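Local coordinates for protein sphingomyelinase C (Streptomyces griseocarneus, PDB 7CNE) that belongs to the DNase I-like endonuclease/exonuclease/phosphatase family and folds as a two-sheet alpha/beta sandwich, at residues A[36-40]-A[41-45]; A[164-167]-A[168-171]. All coordinates share one frame; numbering follows the deposited sequence.

Contact 1: residues A[36-40]-A[41-45]; sequences EIAAA and GFFQG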
loop_
_atom_site.group_PDB
_atom_site.type_symbol
_atom_site.label_atom_id
_atom_site.label_comp_id
_atom_site.label_asym_id
_atom_site.label_seq_id
_atom_site.Cartn_x
_atom_site.Cartn_y
_atom_site.Cartn_z
ATOM N N GLU A 36 -11.033 13.898 2.055
ATOM C CA GLU A 36 -9.891 14.790 1.874
ATOM C C GLU A 36 -8.727 14.125 1.137
ATOM O O GLU A 36 -7.986 14.804 0.412
ATOM C CB GLU A 36 -9.451 15.311 3.236
ATOM C CG GLU A 36 -10.453 16.303 3.798
ATOM C CD GLU A 36 -10.755 17.413 2.804
ATOM O OE1 GLU A 36 -11.861 17.428 2.207
ATOM O OE2 GLU A 36 -9.861 18.249 2.599
ATOM N N ILE A 37 -8.542 12.812 1.303
ATOM C CA ILE A 37 -7.471 12.120 0.585
ATOM C C ILE A 37 -7.705 12.184 -0.922
ATOM O O ILE A 37 -6.772 12.431 -1.696
ATOM C CB ILE A 37 -7.338 10.663 1.076
ATOM C CG1 ILE A 37 -6.732 10.617 2.473
ATOM C CG2 ILE A 37 -6.439 9.863 0.142
ATOM C CD1 ILE A 37 -6.895 9.220 3.156
ATOM N N ALA A 38 -8.945 11.957 -1.369
ATOM C CA ALA A 38 -9.218 12.061 -2.800
ATOM C C ALA A 38 -8.965 13.464 -3.346
ATOM O O ALA A 38 -8.729 13.608 -4.550
ATOM C CB ALA A 38 -10.656 11.643 -3.111
ATOM N N ALA A 39 -8.999 14.499 -2.506
ATOM C CA ALA A 39 -8.771 15.855 -2.993
ATOM C C ALA A 39 -7.338 16.336 -2.794
ATOM O O ALA A 39 -6.987 17.411 -3.301
ATOM C CB ALA A 39 -9.742 16.838 -2.323
ATOM N N ALA A 40 -6.498 15.566 -2.103
ATOM C CA ALA A 40 -5.151 16.030 -1.799
ATOM C C ALA A 40 -4.310 16.143 -3.073
ATOM O O ALA A 40 -4.559 15.477 -4.083
ATOM C CB ALA A 40 -4.471 15.096 -0.805
ATOM N N GLY A 41 -3.304 17.016 -3.014
ATOM C CA GLY A 41 -2.438 17.204 -4.169
ATOM C C GLY A 41 -1.740 15.923 -4.590
ATOM O O GLY A 41 -1.659 15.611 -5.783
ATOM N N PHE A 42 -1.255 15.147 -3.616
ATOM C CA PHE A 42 -0.522 13.928 -3.946
ATOM C C PHE A 42 -1.406 12.895 -4.627
ATOM O O PHE A 42 -0.884 11.991 -5.295
ATOM C CB PHE A 42 0.136 13.327 -2.688
ATOM C CG PHE A 42 -0.834 12.896 -1.604
ATOM C CD1 PHE A 42 -1.529 11.694 -1.701
ATOM C CD2 PHE A 42 -1.003 13.672 -0.459
ATOM C CE1 PHE A 42 -2.404 11.292 -0.703
ATOM C CE2 PHE A 42 -1.873 13.278 0.554
ATOM C CZ PHE A 42 -2.581 12.087 0.436
ATOM N N PHE A 43 -2.726 13.010 -4.477
ATOM C CA PHE A 43 -3.662 12.075 -5.096
ATOM C C PHE A 43 -3.872 12.348 -6.579
ATOM O O PHE A 43 -4.278 11.436 -7.311
ATOM C CB PHE A 43 -5.021 12.133 -4.376
ATOM C CG PHE A 43 -5.854 10.885 -4.541
ATOM C CD1 PHE A 43 -5.628 9.774 -3.742
ATOM C CD2 PHE A 43 -6.864 10.828 -5.495
ATOM C CE1 PHE A 43 -6.396 8.621 -3.886
ATOM C CE2 PHE A 43 -7.630 9.683 -5.656
ATOM C CZ PHE A 43 -7.393 8.571 -4.849
ATOM N N GLN A 44 -3.596 13.567 -7.041
ATOM C CA GLN A 44 -3.869 13.948 -8.422
ATOM C C GLN A 44 -2.683 13.646 -9.316
ATOM O O GLN A 44 -1.528 13.710 -8.892
ATOM C CB GLN A 44 -4.197 15.441 -8.541
ATOM C CG GLN A 44 -4.895 16.032 -7.329
ATOM C CD GLN A 44 -6.236 15.374 -7.064
ATOM O OE1 GLN A 44 -6.930 14.963 -7.998
ATOM N NE2 GLN A 44 -6.600 15.248 -5.783
ATOM N N GLY A 45 -2.984 13.330 -10.572
ATOM C CA GLY A 45 -1.970 13.301 -11.602
ATOM C C GLY A 45 -1.171 12.024 -11.669
ATOM O O GLY A 45 -0.123 11.999 -12.322
#
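The methyl CB of Ala40 lies over one face of the Phe42 ring, 3.4 Å from CE2 and offset toward the rim, a CH-pi contact 26° off the ring normal. The Phe43 ring receives CA of Ala38 over one face in the same manner, with 4.0 Å from that atom to the ring centroid. Ile37 CG2 touches both rings, coming obliquely to Phe42 and standing 4.0 Å from Phe43 CD1; the Ile37 and Phe43 side chains cross at about a right angle. Phe42 takes a chi1 of 62°, which sets CG between its backbone N and carbonyl carbon and swings the ring back over Ala40.

The polar half centres on Ala40 O. Phe43 N (3.1 Å) and Gln44 NE2 (2.7 Å) donate to this oxygen from opposite faces of its carbonyl plane. A bend at chi2 (-61°) folds Gln44 back, and NE2 also donates to Ala38 O at 3.0 Å, with that oxygen close to the amide plane. Arg70 bonds to both Ala38 O and Gln44 OE1, while Glu268 accepts from Gly41 N.

As helix 30-39 gives way to the turn, the Gln44 amide donates to Ala38 O in the last turn of the helix and to Ala40 O just beyond it, tying the exit turn to the helix end. The rings meanwhile turn inward to Leu13 of strand 12-19, so polar closure and apolar burial are divided between neighbouring residues.

Contact 2: residues A[164-167]-A[168-171]; sequences AADR and SRQF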
loop_
_atom_site.group_PDB
_atom_site.type_symbol
_atom_site.label_atom_id
_atom_site.label_comp_id
_atom_site.label_asym_id
_atom_site.label_seq_id
_atom_site.Cartn_x
_atom_site.Cartn_y
_atom_site.Cartn_z
ATOM N N ALA A 164 9.517 -9.991 10.986
ATOM C CA ALA A 164 10.469 -9.915 9.882
ATOM C C ALA A 164 10.552 -11.237 9.128
ATOM O O ALA A 164 10.649 -11.253 7.895
ATOM C CB ALA A 164 11.852 -9.515 10.397
ATOM N N ALA A 165 10.520 -12.358 9.854
ATOM C CA ALA A 165 10.549 -13.658 9.189
ATOM C C ALA A 165 9.346 -13.832 8.270
ATOM O O ALA A 165 9.474 -14.359 7.160
ATOM C CB ALA A 165 10.593 -14.780 10.226
ATOM N N ASP A 166 8.165 -13.408 8.718
ATOM C CA ASP A 166 6.987 -13.570 7.880
ATOM C C ASP A 166 6.962 -12.565 6.733
ATOM O O ASP A 166 6.511 -12.911 5.636
ATOM C CB ASP A 166 5.718 -13.486 8.727
ATOM C CG ASP A 166 5.467 -14.770 9.491
ATOM O OD1 ASP A 166 6.099 -15.788 9.142
ATOM O OD2 ASP A 166 4.654 -14.769 10.430
ATOM N N ARG A 167 7.456 -11.336 6.941
ATOM C CA ARG A 167 7.619 -10.433 5.800
ATOM C C ARG A 167 8.488 -11.074 4.729
ATOM O O ARG A 167 8.185 -10.984 3.532
ATOM C CB ARG A 167 8.235 -9.095 6.235
ATOM C CG ARG A 167 7.272 -8.134 6.922
ATOM C CD ARG A 167 7.827 -6.719 7.007
ATOM N NE ARG A 167 8.928 -6.575 7.959
ATOM C CZ ARG A 167 8.782 -6.344 9.261
ATOM N NH1 ARG A 167 7.565 -6.253 9.804
ATOM N NH2 ARG A 167 9.862 -6.203 10.024
ATOM N N SER A 168 9.590 -11.709 5.137
ATOM C CA SER A 168 10.458 -12.361 4.164
ATOM C C SER A 168 9.681 -13.389 3.353
ATOM O O SER A 168 9.767 -13.417 2.122
ATOM C CB SER A 168 11.646 -13.015 4.877
ATOM O OG SER A 168 12.445 -13.758 3.975
ATOM N N ARG A 169 8.895 -14.232 4.032
ATOM C CA ARG A 169 8.088 -15.220 3.320
ATOM C C ARG A 169 7.034 -14.549 2.439
ATOM O O ARG A 169 6.725 -15.043 1.346
ATOM C CB ARG A 169 7.432 -16.180 4.318
ATOM C CG ARG A 169 8.429 -17.165 4.969
ATOM C CD ARG A 169 8.044 -17.538 6.409
ATOM N NE ARG A 169 8.964 -18.541 6.964
ATOM C CZ ARG A 169 10.178 -18.263 7.443
ATOM N NH1 ARG A 169 10.629 -17.009 7.452
ATOM N NH2 ARG A 169 10.946 -19.236 7.929
ATOM N N GLN A 170 6.464 -13.429 2.894
ATOM C CA GLN A 170 5.475 -12.731 2.065
ATOM C C GLN A 170 6.102 -12.208 0.778
ATOM O O GLN A 170 5.522 -12.346 -0.307
ATOM C CB GLN A 170 4.830 -11.588 2.854
ATOM C CG GLN A 170 3.929 -12.083 4.013
ATOM C CD GLN A 170 3.319 -10.946 4.823
ATOM O OE1 GLN A 170 3.681 -9.776 4.646
ATOM N NE2 GLN A 170 2.381 -11.284 5.713
ATOM N N PHE A 171 7.291 -11.605 0.877
ATOM C CA PHE A 171 7.966 -11.127 -0.328
ATOM C C PHE A 171 8.315 -12.288 -1.255
ATOM O O PHE A 171 8.193 -12.174 -2.482
ATOM C CB PHE A 171 9.234 -10.344 0.037
ATOM C CG PHE A 171 8.992 -9.138 0.913
ATOM C CD1 PHE A 171 7.921 -8.282 0.673
ATOM C CD2 PHE A 171 9.860 -8.850 1.974
ATOM C CE1 PHE A 171 7.703 -7.146 1.485
ATOM C CE2 PHE A 171 9.656 -7.725 2.790
ATOM C CZ PHE A 171 8.564 -6.874 2.543
#
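Ala165 O is gripped twice by Arg169, whose backbone N donates at 3.2 Å as part of the helical pattern and whose NH1 donates at 2.9 Å. The two donors reach the oxygen from opposite faces of its carbonyl plane. Seen from the guanidinium, Ala165 O sits at the edge and in plane, yet NH1 stands 52° out of the carbonyl plane, so this second bond does not use a lone-pair direction. The Arg169 chain is bent at chi2 (148°), which brings its end back along the helix to pass CB of Ala165.

Asp166 OD1 lies 4.5 Å from Arg169 NE and well out of the guanidinium plane; the opposite charges are near each other without a salt bridge. On the inner side, Phe171 N donates to Arg167 O at 2.9 Å, and that same oxygen lies 3.1 Å above the plane of the Phe171 ring, offset toward the rim. Ring atom CE2 of Phe171 also lies 4.0 Å from Arg167 CB.

Arg167 turns its charged end elsewhere, to a salt bridge with Glu203 and hydrogen bonds with Gln152 and Thr154, while one guanidinium face lies against Ala164 CA. Gln170 likewise bonds Gln152 and Asp120, and Ser168 OG bonds Asp210.

Regular i-to-i+4 bonds thus carry the backbone of helix 162-180, the crossover of a beta-alpha-beta unit between strands 142-150 and 188-192. The polar side chains of Arg167, Ser168 and Gln170 fasten that helix to neighbouring loops and to helix 203-211, while exposed Arg169 spends one N-H on its own helix.

How the contacts relate
Contacts 1 and 2 lie on opposite sides of the chain's centre, their own centres 31 Å apart and their nearest atoms about 21 Å apart. They share no element: contact 1 belongs to the end of helix 30-39 and the turn leading to strand 48-54 of the seven-stranded sheet, whereas contact 2 lies within helix 162-180, associated with the six-stranded sheet. Contact 1 is the more buried and unites aromatic faces with a side-chain amide that bonds carbonyls at and just beyond the helix end. Contact 2 is partly buried, its regular backbone bonds intact, with a surface arginine adding a donor to an already bonded carbonyl.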